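Local coordinates for putative hemin ABC transport system, membrane protein (Burkholderia cenocepacia J2315, PDB 5B57), which probably serves as the membrane-spanning permease subunit of an ABC transporter that imports heme across the cell membrane, at residues A[111-116]-A[247-252]; A[105-110]-A[344-349]; A[313-318]-A[335-340]. All blocks are in the same frame, centred on the assembly; numbering follows the deposited sequence.

Contact 1. Residues A[111-116]-A[247-252]; sequences ALLVGG and AVAPCV. With DMU (decyl-beta-D-maltopyranoside), chain E.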
loop_
_atom_site.group_PDB
_atom_site.type_symbol
_atom_site.label_atom_id
_atom_site.label_comp_id
_atom_site.label_asym_id
_atom_site.label_seq_id
_atom_site.Cartn_x
_atom_site.Cartn_y
_atom_site.Cartn_z
ATOM N N ALA A 111 -1.220 -16.326 30.331
ATOM C CA ALA A 111 -1.825 -15.112 29.791
ATOM C C ALA A 111 -0.845 -13.930 29.788
ATOM O O ALA A 111 -0.846 -13.145 28.845
ATOM C CB ALA A 111 -3.093 -14.750 30.554
ATOM N N LEU A 112 0.008 -13.792 30.811
ATOM C CA LEU A 112 1.013 -12.728 30.780
ATOM C C LEU A 112 2.057 -12.965 29.694
ATOM O O LEU A 112 2.441 -12.024 28.993
ATOM C CB LEU A 112 1.711 -12.589 32.136
ATOM C CG LEU A 112 0.829 -12.117 33.275
ATOM C CD1 LEU A 112 1.616 -12.125 34.546
ATOM C CD2 LEU A 112 0.287 -10.740 32.973
ATOM N N LEU A 113 2.543 -14.207 29.545
ATOM C CA LEU A 113 3.503 -14.523 28.484
ATOM C C LEU A 113 2.925 -14.305 27.091
ATOM O O LEU A 113 3.642 -13.834 26.198
ATOM C CB LEU A 113 3.977 -15.966 28.608
ATOM C CG LEU A 113 4.967 -16.331 29.702
ATOM C CD1 LEU A 113 5.404 -17.766 29.451
ATOM C CD2 LEU A 113 6.144 -15.364 29.695
ATOM N N VAL A 114 1.645 -14.638 26.886
ATOM C CA VAL A 114 1.025 -14.453 25.578
ATOM C C VAL A 114 0.846 -12.966 25.275
ATOM O O VAL A 114 1.284 -12.463 24.236
ATOM C CB VAL A 114 -0.315 -15.215 25.505
ATOM C CG1 VAL A 114 -1.195 -14.640 24.468
ATOM C CG2 VAL A 114 -0.078 -16.660 25.164
ATOM N N GLY A 115 0.197 -12.239 26.180
ATOM C CA GLY A 115 0.022 -10.811 25.971
ATOM C C GLY A 115 1.323 -10.058 25.804
ATOM O O GLY A 115 1.524 -9.377 24.804
ATOM N N GLY A 116 2.211 -10.149 26.788
ATOM C CA GLY A 116 3.510 -9.518 26.643
ATOM C C GLY A 116 4.234 -9.956 25.385
ATOM O O GLY A 116 4.889 -9.150 24.723
ATOM N N ALA A 247 9.531 -24.300 29.357
ATOM C CA ALA A 247 10.104 -24.238 28.028
ATOM C C ALA A 247 9.659 -23.002 27.255
ATOM O O ALA A 247 10.474 -22.363 26.584
ATOM C CB ALA A 247 9.734 -25.500 27.251
ATOM N N VAL A 248 8.379 -22.631 27.375
ATOM C CA VAL A 248 7.823 -21.518 26.600
ATOM C C VAL A 248 8.427 -20.179 27.036
ATOM O O VAL A 248 8.837 -19.360 26.203
ATOM C CB VAL A 248 6.293 -21.513 26.723
ATOM C CG1 VAL A 248 5.699 -20.255 26.099
ATOM C CG2 VAL A 248 5.743 -22.747 26.082
ATOM N N ALA A 249 8.467 -19.934 28.351
ATOM C CA ALA A 249 8.917 -18.673 28.922
ATOM C C ALA A 249 10.313 -18.271 28.441
ATOM O O ALA A 249 10.469 -17.153 27.932
ATOM C CB ALA A 249 8.862 -18.737 30.456
ATOM N N PRO A 250 11.355 -19.111 28.575
ATOM C CA PRO A 250 12.688 -18.676 28.101
ATOM C C PRO A 250 12.734 -18.339 26.624
ATOM O O PRO A 250 13.412 -17.377 26.233
ATOM C CB PRO A 250 13.597 -19.866 28.442
ATOM C CG PRO A 250 12.690 -20.992 28.736
ATOM C CD PRO A 250 11.447 -20.390 29.300
ATOM N N CYS A 251 12.027 -19.098 25.786
ATOM C CA CYS A 251 11.843 -18.683 24.401
ATOM C C CYS A 251 11.319 -17.254 24.317
ATOM O O CYS A 251 11.945 -16.380 23.708
ATOM C CB CYS A 251 10.891 -19.641 23.700
ATOM S SG CYS A 251 11.646 -21.184 23.237
ATOM N N VAL A 252 10.158 -17.001 24.918
ATOM C CA VAL A 252 9.561 -15.668 24.853
ATOM C C VAL A 252 10.509 -14.634 25.432
ATOM O O VAL A 252 10.664 -13.542 24.878
ATOM C CB VAL A 252 8.198 -15.650 25.572
ATOM C CG1 VAL A 252 7.558 -14.270 25.503
ATOM C CG2 VAL A 252 7.260 -16.741 25.006
HETATM C C1 DMU E . 9.547 -23.823 36.377
HETATM C C2 DMU E . 8.737 -24.947 36.967
HETATM C C3 DMU E . 8.229 -24.551 38.359
HETATM C C4 DMU E . 7.494 -23.179 38.314
HETATM O O5 DMU E . 8.339 -22.189 37.674
HETATM C C6 DMU E . 8.689 -22.574 36.324
HETATM O O7 DMU E . 7.347 -25.563 38.847
HETATM O O16 DMU E . 9.426 -21.532 35.688
HETATM C C18 DMU E . 8.626 -20.836 34.730
HETATM C C19 DMU E . 8.565 -19.369 35.111
HETATM C C22 DMU E . 7.564 -18.623 34.249
HETATM C C25 DMU E . 7.807 -17.117 34.313
HETATM C C28 DMU E . 7.821 -16.502 32.912
HETATM C C31 DMU E . 9.033 -15.580 32.713
HETATM C C34 DMU E . 8.610 -14.243 32.086
HETATM C C37 DMU E . 9.738 -13.641 31.229
HETATM C C40 DMU E . 9.191 -12.600 30.234
HETATM C C43 DMU E . 9.240 -11.200 30.818
HETATM O O49 DMU E . 9.986 -24.173 35.056
HETATM O O55 DMU E . 9.527 -26.142 37.047
HETATM C C57 DMU E . 7.113 -22.689 39.720
HETATM O O61 DMU E . 6.004 -23.458 40.215
HETATM C C5 DMU E . 8.142 -27.585 39.965
HETATM C C7 DMU E . 7.027 -28.542 39.548
HETATM C C8 DMU E . 5.764 -28.317 40.377
HETATM C C9 DMU E . 5.382 -26.850 40.394
HETATM O O1 DMU E . 6.456 -26.084 40.948
HETATM C C10 DMU E . 7.632 -26.130 40.123
HETATM O O2 DMU E . 4.676 -29.086 39.825
HETATM O O3 DMU E . 9.198 -27.631 38.984
HETATM O O4 DMU E . 7.478 -29.893 39.729
HETATM C C11 DMU E . 4.129 -26.636 41.220
HETATM O O6 DMU E . 3.756 -27.880 41.852
#

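Contact 2. Residues A[105-110]-A[344-349]; sequences APRVVL and AADLAA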
loop_
_atom_site.group_PDB
_atom_site.type_symbol
_atom_site.label_atom_id
_atom_site.label_comp_id
_atom_site.label_asym_id
_atom_site.label_seq_id
_atom_site.Cartn_x
_atom_site.Cartn_y
_atom_site.Cartn_z
ATOM N N ALA A 105 -2.382 -20.642 38.582
ATOM C CA ALA A 105 -1.140 -19.934 38.316
ATOM C C ALA A 105 -0.644 -20.171 36.891
ATOM O O ALA A 105 -0.476 -19.190 36.156
ATOM C CB ALA A 105 -0.062 -20.304 39.345
ATOM N N PRO A 106 -0.420 -21.412 36.435
ATOM C CA PRO A 106 0.093 -21.575 35.062
ATOM C C PRO A 106 -0.780 -20.911 34.020
ATOM O O PRO A 106 -0.279 -20.465 32.986
ATOM C CB PRO A 106 0.131 -23.102 34.866
ATOM C CG PRO A 106 0.048 -23.673 36.228
ATOM C CD PRO A 106 -0.817 -22.709 36.997
ATOM N N ARG A 107 -2.081 -20.820 34.273
ATOM C CA ARG A 107 -2.957 -20.171 33.322
ATOM C C ARG A 107 -2.799 -18.662 33.390
ATOM O O ARG A 107 -2.747 -17.990 32.355
ATOM C CB ARG A 107 -4.395 -20.592 33.589
ATOM C CG ARG A 107 -5.390 -19.849 32.776
ATOM C CD ARG A 107 -6.582 -20.694 32.451
ATOM N NE ARG A 107 -7.583 -19.873 31.796
ATOM C CZ ARG A 107 -8.747 -20.338 31.369
ATOM N NH1 ARG A 107 -9.042 -21.618 31.537
ATOM N NH2 ARG A 107 -9.611 -19.532 30.773
ATOM N N VAL A 108 -2.691 -18.109 34.594
ATOM C CA VAL A 108 -2.481 -16.668 34.701
ATOM C C VAL A 108 -1.126 -16.286 34.138
ATOM O O VAL A 108 -1.012 -15.323 33.375
ATOM C CB VAL A 108 -2.637 -16.191 36.153
ATOM C CG1 VAL A 108 -2.147 -14.782 36.254
ATOM C CG2 VAL A 108 -4.095 -16.266 36.573
ATOM N N VAL A 109 -0.085 -17.056 34.468
ATOM C CA VAL A 109 1.245 -16.782 33.920
ATOM C C VAL A 109 1.251 -16.921 32.394
ATOM O O VAL A 109 1.866 -16.113 31.693
ATOM C CB VAL A 109 2.292 -17.678 34.608
ATOM C CG1 VAL A 109 3.280 -18.214 33.641
ATOM C CG2 VAL A 109 3.034 -16.859 35.557
ATOM N N LEU A 110 0.543 -17.913 31.848
ATOM C CA LEU A 110 0.510 -18.057 30.398
ATOM C C LEU A 110 -0.130 -16.839 29.749
ATOM O O LEU A 110 0.374 -16.335 28.740
ATOM C CB LEU A 110 -0.227 -19.344 29.991
ATOM C CG LEU A 110 -0.206 -19.703 28.492
ATOM C CD1 LEU A 110 1.182 -20.048 28.022
ATOM C CD2 LEU A 110 -1.117 -20.841 28.175
ATOM N N ALA A 344 -7.098 -9.554 30.895
ATOM C CA ALA A 344 -8.469 -9.057 30.938
ATOM C C ALA A 344 -9.393 -9.906 30.068
ATOM O O ALA A 344 -10.554 -10.158 30.443
ATOM C CB ALA A 344 -8.505 -7.593 30.499
ATOM N N ALA A 345 -8.882 -10.374 28.917
ATOM C CA ALA A 345 -9.661 -11.218 28.015
ATOM C C ALA A 345 -9.882 -12.622 28.569
ATOM O O ALA A 345 -10.951 -13.206 28.328
ATOM C CB ALA A 345 -8.993 -11.311 26.654
ATOM N N ASP A 346 -8.887 -13.201 29.281
ATOM C CA ASP A 346 -9.054 -14.565 29.789
ATOM C C ASP A 346 -9.838 -14.578 31.081
ATOM O O ASP A 346 -10.639 -15.492 31.316
ATOM C CB ASP A 346 -7.712 -15.263 29.997
ATOM C CG ASP A 346 -7.866 -16.780 30.237
ATOM O OD1 ASP A 346 -8.313 -17.489 29.306
ATOM O OD2 ASP A 346 -7.523 -17.265 31.344
ATOM N N LEU A 347 -9.619 -13.570 31.924
ATOM C CA LEU A 347 -10.539 -13.325 33.017
ATOM C C LEU A 347 -11.963 -13.151 32.510
ATOM O O LEU A 347 -12.910 -13.574 33.179
ATOM C CB LEU A 347 -10.081 -12.107 33.783
ATOM C CG LEU A 347 -10.157 -12.303 35.273
ATOM C CD1 LEU A 347 -8.909 -11.680 35.804
ATOM C CD2 LEU A 347 -11.395 -11.594 35.774
ATOM N N ALA A 348 -12.144 -12.536 31.339
ATOM C CA ALA A 348 -13.491 -12.419 30.793
ATOM C C ALA A 348 -14.069 -13.777 30.371
ATOM O O ALA A 348 -15.250 -14.045 30.609
ATOM C CB ALA A 348 -13.510 -11.437 29.632
ATOM N N ALA A 349 -13.274 -14.645 29.739
ATOM C CA ALA A 349 -13.833 -15.914 29.257
ATOM C C ALA A 349 -14.248 -16.808 30.426
ATOM O O ALA A 349 -15.357 -17.353 30.458
ATOM C CB ALA A 349 -12.814 -16.640 28.378
#

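Contact 3. Residues A[313-318]-A[335-340]; sequences LVAPHC and ALLGAL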
loop_
_atom_site.group_PDB
_atom_site.type_symbol
_atom_site.label_atom_id
_atom_site.label_comp_id
_atom_site.label_asym_id
_atom_site.label_seq_id
_atom_site.Cartn_x
_atom_site.Cartn_y
_atom_site.Cartn_z
ATOM N N LEU A 313 -1.650 -6.347 17.261
ATOM C CA LEU A 313 -2.033 -5.144 16.525
ATOM C C LEU A 313 -2.485 -4.053 17.488
ATOM O O LEU A 313 -1.941 -2.946 17.471
ATOM C CB LEU A 313 -3.142 -5.473 15.527
ATOM C CG LEU A 313 -2.906 -5.429 14.012
ATOM C CD1 LEU A 313 -1.839 -6.396 13.554
ATOM C CD2 LEU A 313 -4.194 -5.749 13.284
ATOM N N VAL A 314 -3.436 -4.380 18.367
ATOM C CA VAL A 314 -4.031 -3.407 19.290
ATOM C C VAL A 314 -2.989 -2.830 20.251
ATOM O O VAL A 314 -2.854 -1.614 20.389
ATOM C CB VAL A 314 -5.189 -4.055 20.075
ATOM C CG1 VAL A 314 -5.652 -3.129 21.198
ATOM C CG2 VAL A 314 -6.330 -4.417 19.151
ATOM N N ALA A 315 -2.297 -3.681 20.986
ATOM C CA ALA A 315 -1.497 -3.143 22.078
ATOM C C ALA A 315 -0.442 -2.159 21.594
ATOM O O ALA A 315 -0.453 -1.015 22.070
ATOM C CB ALA A 315 -0.917 -4.280 22.918
ATOM N N PRO A 316 0.437 -2.471 20.638
ATOM C CA PRO A 316 1.464 -1.477 20.279
ATOM C C PRO A 316 0.893 -0.239 19.641
ATOM O O PRO A 316 1.626 0.752 19.500
ATOM C CB PRO A 316 2.379 -2.231 19.310
ATOM C CG PRO A 316 1.557 -3.267 18.765
ATOM C CD PRO A 316 0.506 -3.650 19.765
ATOM N N HIS A 317 -0.388 -0.248 19.271
ATOM C CA HIS A 317 -1.010 0.934 18.696
ATOM C C HIS A 317 -1.524 1.903 19.748
ATOM O O HIS A 317 -1.480 3.112 19.531
ATOM C CB HIS A 317 -2.163 0.550 17.773
ATOM C CG HIS A 317 -2.602 1.671 16.883
ATOM N ND1 HIS A 317 -1.929 2.015 15.727
ATOM C CD2 HIS A 317 -3.619 2.556 17.003
ATOM C CE1 HIS A 317 -2.528 3.046 15.162
ATOM N NE2 HIS A 317 -3.553 3.397 15.919
ATOM N N CYS A 318 -2.001 1.428 20.885
ATOM C CA CYS A 318 -2.428 2.380 21.904
ATOM C C CYS A 318 -1.227 2.976 22.613
ATOM O O CYS A 318 -1.200 4.184 22.892
ATOM C CB CYS A 318 -3.371 1.710 22.901
ATOM S SG CYS A 318 -4.658 0.711 22.123
ATOM N N ALA A 335 4.159 -4.579 25.462
ATOM C CA ALA A 335 4.137 -5.867 26.151
ATOM C C ALA A 335 3.350 -5.789 27.468
ATOM O O ALA A 335 2.501 -6.653 27.730
ATOM C CB ALA A 335 5.564 -6.380 26.354
ATOM N N LEU A 336 3.573 -4.747 28.285
ATOM C CA LEU A 336 2.739 -4.566 29.472
ATOM C C LEU A 336 1.262 -4.455 29.103
ATOM O O LEU A 336 0.424 -5.194 29.632
ATOM C CB LEU A 336 3.169 -3.341 30.257
ATOM C CG LEU A 336 4.537 -3.261 30.923
ATOM C CD1 LEU A 336 4.613 -1.938 31.640
ATOM C CD2 LEU A 336 4.708 -4.397 31.888
ATOM N N LEU A 337 0.916 -3.539 28.196
ATOM C CA LEU A 337 -0.487 -3.416 27.803
ATOM C C LEU A 337 -1.021 -4.699 27.156
ATOM O O LEU A 337 -2.210 -5.039 27.316
ATOM C CB LEU A 337 -0.688 -2.237 26.855
ATOM C CG LEU A 337 -2.170 -2.105 26.485
ATOM C CD1 LEU A 337 -2.993 -1.762 27.739
ATOM C CD2 LEU A 337 -2.415 -1.126 25.333
ATOM N N GLY A 338 -0.183 -5.434 26.425
ATOM C CA GLY A 338 -0.650 -6.699 25.877
ATOM C C GLY A 338 -0.943 -7.720 26.963
ATOM O O GLY A 338 -1.979 -8.389 26.955
ATOM N N ALA A 339 -0.011 -7.865 27.903
ATOM C CA ALA A 339 -0.272 -8.714 29.051
ATOM C C ALA A 339 -1.518 -8.247 29.789
ATOM O O ALA A 339 -2.368 -9.061 30.164
ATOM C CB ALA A 339 0.947 -8.730 29.968
ATOM N N LEU A 340 -1.682 -6.935 29.949
ATOM C CA LEU A 340 -2.887 -6.445 30.611
ATOM C C LEU A 340 -4.152 -6.792 29.818
ATOM O O LEU A 340 -5.149 -7.243 30.389
ATOM C CB LEU A 340 -2.789 -4.938 30.861
ATOM C CG LEU A 340 -4.001 -4.429 31.636
ATOM C CD1 LEU A 340 -4.154 -5.152 32.986
ATOM C CD2 LEU A 340 -3.884 -2.947 31.843
#

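Contact 1. Residues A[111-116]-A[247-252]
Within the transmembrane helix bundle of this FecCD-family permease, Leu113 of helix 94-128 bridges to Val248, Ala249 and Val252 on one face of helix 242-260. The short segments run in nearly the same direction, at 26° to each other, with their axes 10.6 Å apart, and it is the leucine that spans this wide interval. CG of Leu113 lies beside the backbone N and opposite the carbonyl carbon (chi1 -75°), which carries the branch toward helix 242-260; the fork at CG, with CD1 extended (chi2 -172°), then gives the two methyls different partners. CD1 of Leu113 rests alongside Ala249, 3.7 Å from its CB, and also reaches CG1 of Val248 at 4.2 Å. CD2 of Leu113 instead meets the alkyl tail of a bound decyl maltoside, 3.6 Å from detergent atom C34. The same tail touches Ala249, whose CB lies 3.5 Å from detergent atom C28, so detergent carbon packs against both helices next to their own contact. One turn further along, CG1 of Val252 approaches the backbone O of Leu113 at 4.0 Å. Helix 283-305 packs against both segments, with Leu301 touching Val114 and Val252 while Cys304 meets Val248; Leu112 faces helices 54-72 and 327-352.

Contact 2. Residues A[105-110]-A[344-349]
Arg107 and Asp346 each start with their CG trans to the backbone N (chi1 173° and -168°), which carries both side chains off their helices and into the interval between helix 94-128 and helix 327-352. The guanidinium takes hold of the carboxylate side-on, through NE and one terminal nitrogen, each reaching a different oxygen. NE of Arg107 donates to OD2 of Asp346 at 2.6 Å in a fairly straight bond that lies in the guanidinium plane and uses the syn lone pair of the oxygen. The second bond, from NH2 of Arg107 to OD1 of Asp346 at 2.8 Å, is more bent and meets its oxygen from outside the carboxylate plane. The difference is consistent with the twist between the two flat groups, whose planes stand 44° apart. The remaining terminal nitrogen, NH1, forms a salt bridge with Asp357, so the arginine lies between two acidic residues, which would be expected to favour its positive charge. Leu237 and Leu360 touch Asp346, placing this ion pair in partly apolar surroundings. A bidentate side-on arginine-carboxylate salt bridge of this kind, buried between two helices, here links sequence-distant parts of the permease's helical bundle.

Contact 3. Residues A[313-318]-A[335-340]
Helices 311-323 and 327-352, consecutive in the chain, cross at 133° between the directions of their short segments, running roughly counter to each other with the axes 8.3 Å apart. Their backbones draw together at Ala315 and Gly338, whose CA atoms are separated by 5.3 Å. Helix 311-323 is kinked here, because Pro316 has no N-H to offer to the preceding turn. Just past the kink, O of Val314 accepts from the backbone N atoms of both His317 and Cys318. Ala315 directs its CB at the backbone of the partner helix, where this methyl packs on N and CA of Gly338, both 3.8 Å away. Beside this alanine-to-backbone contact, Leu337 reaches back in the other direction. Its CG stands opposite the backbone N (chi1 -179°), and the branch offers CD2 to the first helix. CD2 of Leu337 lies 3.8 Å from O of Ala315 and 3.9 Å from CB of Cys318, so a single methyl touches residues about one turn apart. Leu59 of helix 54-72 also contacts Leu337, while Phe371 of helix 360-378 packs on Val314 and meets the His317 ring nearly at right angles. No hydrogen bond or salt bridge joins the segments, which implies that small residues and one leucine methyl hold the crossing by van der Waals packing, without a directional polar link.

How the contacts relate
From the N terminus, helix 94-128 supplies the first segments of two contacts in succession, 105-110 and then 111-116. Contact 1 closes the earlier loop, joining that helix to helix 242-260. Contact 3 follows in series, a short closure between the neighbouring helices 311-323 and 327-352. Contact 2 closes last, when the chain reaches 344-349, and its long loop encloses both of the others. None of the loops cross. Helix 327-352 is shared by contacts 2 and 3, just as helix 94-128 is by 1 and 2, and the two helices also pack directly where Gly116 and Leu112 meet Ala335 and Ala339, connecting contacts 1 and 3.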